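Side-chain contact in iron-sulfur cluster assembly protein CyaY (Psychromonas ingrahamii, PDB 4HS5), which probably takes part in iron-sulfur cluster assembly, binding iron and perhaps regulating cluster biogenesis: residues N65-D70 and W76-S81. Sequence-based numbering, arbitrary orientation.
Sequences NGHHYD and WIDDRS
The last beta hairpin of the frataxin fold pairs strand 66-72 with strand 75-78, at one edge of the sheet. Asp70 and Ile77 form an antiparallel hydrogen-bonded pair, Asp70 N to Ile77 O at 2.9 Å and Ile77 N to Asp70 O at 2.8 Å; the ladder continues with Asp79 N to His68 O at 2.8 Å. Tyr69 and Asp78 make the non-hydrogen-bonded pair between these bonds. The Tyr69 ring packs its carbons obliquely against the partner strand, CE1 3.7 Å from Asp78 CB, and leaves its hydroxyl to a water shared with Asp78 OD2, while Phe85 meets the ring edge-to-face. Trp76 sets its ring edge against Tyr69 O and buries its bulk against helix 3-24. Asp78 suits the strand's exit because its two oxygens accept from different partners, a facing side chain and the turn's backbone. With CG anti to the backbone N (chi1 -170°), OD2 reaches His67 ND1 at 3.0 Å, a bent bond (142°) with ring and carboxylate planes 73° apart. OD1 shapes the following turn as an Asx motif: Arg80 N, 3.0 Å from OD1, uses its anti lone pair, while Ser81 N, likewise 3.0 Å from OD1, approaches from above the carboxylate plane.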
loop_
_atom_site.group_PDB
_atom_site.type_symbol
_atom_site.label_atom_id
_atom_site.label_comp_id
_atom_site.label_asym_id
_atom_site.label_seq_id
_atom_site.Cartn_x
_atom_site.Cartn_y
_atom_site.Cartn_z
ATOM N N ASN A 65 -0.675 -11.857 6.731
ATOM C CA ASN A 65 0.694 -11.529 7.091
ATOM C C ASN A 65 1.010 -10.046 7.055
ATOM O O ASN A 65 0.302 -9.250 6.433
ATOM C CB ASN A 65 1.665 -12.251 6.157
ATOM C CG ASN A 65 1.671 -13.746 6.365
ATOM O OD1 ASN A 65 1.315 -14.511 5.472
ATOM N ND2 ASN A 65 2.083 -14.173 7.549
ATOM N N GLY A 66 2.097 -9.693 7.720
ATOM C CA GLY A 66 2.666 -8.366 7.607
ATOM C C GLY A 66 3.767 -8.404 6.567
ATOM O O GLY A 66 4.474 -9.408 6.420
ATOM N N HIS A 67 3.912 -7.305 5.842
ATOM C CA HIS A 67 4.917 -7.190 4.794
ATOM C C HIS A 67 5.641 -5.864 4.941
ATOM O O HIS A 67 5.010 -4.844 5.185
ATOM C CB HIS A 67 4.240 -7.246 3.422
ATOM C CG HIS A 67 3.566 -8.547 3.141
ATOM N ND1 HIS A 67 4.235 -9.624 2.601
ATOM C CD2 HIS A 67 2.294 -8.957 3.352
ATOM C CE1 HIS A 67 3.397 -10.638 2.478
ATOM N NE2 HIS A 67 2.216 -10.262 2.931
ATOM N N HIS A 68 6.968 -5.881 4.805
ATOM C CA HIS A 68 7.771 -4.681 5.013
ATOM C C HIS A 68 8.534 -4.351 3.738
ATOM O O HIS A 68 9.179 -5.219 3.157
ATOM C CB HIS A 68 8.765 -4.886 6.162
ATOM C CG HIS A 68 8.116 -5.146 7.483
ATOM N ND1 HIS A 68 8.835 -5.430 8.623
ATOM C CD2 HIS A 68 6.810 -5.161 7.847
ATOM C CE1 HIS A 68 8.001 -5.613 9.632
ATOM N NE2 HIS A 68 6.768 -5.457 9.187
ATOM N N TYR A 69 8.462 -3.097 3.309
ATOM C CA TYR A 69 9.021 -2.728 2.010
ATOM C C TYR A 69 10.059 -1.635 2.122
ATOM O O TYR A 69 9.871 -0.673 2.864
ATOM C CB TYR A 69 7.907 -2.247 1.076
ATOM C CG TYR A 69 6.814 -3.249 0.854
ATOM C CD1 TYR A 69 6.786 -4.040 -0.289
ATOM C CD2 TYR A 69 5.796 -3.401 1.791
ATOM C CE1 TYR A 69 5.783 -4.966 -0.482
ATOM C CE2 TYR A 69 4.787 -4.306 1.606
ATOM C CZ TYR A 69 4.773 -5.082 0.471
ATOM O OH TYR A 69 3.772 -5.997 0.308
ATOM N N ASP A 70 11.146 -1.796 1.361
ATOM C CA ASP A 70 12.162 -0.753 1.178
ATOM C C ASP A 70 12.020 -0.112 -0.195
ATOM O O ASP A 70 11.558 -0.749 -1.132
ATOM C CB ASP A 70 13.563 -1.354 1.261
ATOM C CG ASP A 70 13.828 -2.044 2.573
ATOM O OD1 ASP A 70 13.853 -1.348 3.607
ATOM O OD2 ASP A 70 14.021 -3.278 2.554
ATOM N N TRP A 76 8.705 0.121 -4.249
ATOM C CA TRP A 76 8.759 -0.420 -2.905
ATOM C C TRP A 76 8.804 -1.935 -2.980
ATOM O O TRP A 76 7.935 -2.555 -3.577
ATOM C CB TRP A 76 7.541 0.069 -2.120
ATOM C CG TRP A 76 7.598 1.559 -1.902
ATOM C CD1 TRP A 76 7.066 2.533 -2.699
ATOM C CD2 TRP A 76 8.258 2.232 -0.831
ATOM N NE1 TRP A 76 7.354 3.773 -2.179
ATOM C CE2 TRP A 76 8.080 3.614 -1.027
ATOM C CE3 TRP A 76 8.973 1.800 0.287
ATOM C CZ2 TRP A 76 8.600 4.570 -0.149
ATOM C CZ3 TRP A 76 9.487 2.749 1.155
ATOM C CH2 TRP A 76 9.301 4.116 0.929
ATOM N N ILE A 77 9.844 -2.508 -2.380
ATOM C CA ILE A 77 10.182 -3.916 -2.525
ATOM C C ILE A 77 10.166 -4.631 -1.174
ATOM O O ILE A 77 10.784 -4.167 -0.224
ATOM C CB ILE A 77 11.596 -4.056 -3.142
ATOM C CG1 ILE A 77 11.638 -3.388 -4.517
ATOM C CG2 ILE A 77 12.000 -5.521 -3.239
ATOM C CD1 ILE A 77 10.708 -4.023 -5.514
ATOM N N ASP A 78 9.460 -5.756 -1.110
ATOM C CA ASP A 78 9.307 -6.550 0.106
ATOM C C ASP A 78 10.661 -7.089 0.535
ATOM O O ASP A 78 11.350 -7.741 -0.254
ATOM C CB ASP A 78 8.331 -7.695 -0.192
ATOM C CG ASP A 78 7.903 -8.466 1.051
ATOM O OD1 ASP A 78 8.763 -9.085 1.706
ATOM O OD2 ASP A 78 6.686 -8.495 1.337
ATOM N N ASP A 79 11.044 -6.818 1.778
ATOM C CA ASP A 79 12.388 -7.152 2.232
ATOM C C ASP A 79 12.648 -8.635 2.486
ATOM O O ASP A 79 13.794 -9.026 2.709
ATOM C CB ASP A 79 12.839 -6.267 3.407
ATOM C CG ASP A 79 12.099 -6.549 4.715
ATOM O OD1 ASP A 79 11.282 -7.490 4.801
ATOM O OD2 ASP A 79 12.368 -5.797 5.679
ATOM N N ARG A 80 11.601 -9.450 2.424
ATOM C CA ARG A 80 11.767 -10.894 2.558
ATOM C C ARG A 80 11.504 -11.637 1.241
ATOM O O ARG A 80 12.230 -12.566 0.889
ATOM C CB ARG A 80 10.879 -11.447 3.684
ATOM C CG ARG A 80 11.144 -10.870 5.083
ATOM C CD ARG A 80 12.608 -10.999 5.497
ATOM N NE ARG A 80 12.771 -11.206 6.938
ATOM C CZ ARG A 80 12.887 -10.229 7.836
ATOM N NH1 ARG A 80 12.858 -8.960 7.451
ATOM N NH2 ARG A 80 13.037 -10.521 9.123
ATOM N N SER A 81 10.466 -11.234 0.510
ATOM C CA SER A 81 10.077 -11.945 -0.702
ATOM C C SER A 81 10.592 -11.298 -1.977
ATOM O O SER A 81 10.730 -11.965 -3.008
ATOM C CB SER A 81 8.555 -12.055 -0.794
ATOM O OG SER A 81 7.964 -10.790 -1.065
HETATM O O HOH W 1 7.038 -11.337 2.740
HETATM O O HOH W 2 8.562 -8.258 4.360
HETATM O O HOH W 3 11.757 -5.613 8.117
HETATM O O HOH W 4 4.907 -8.200 -0.719
HETATM O O HOH W 5 13.597 -4.777 0.233
#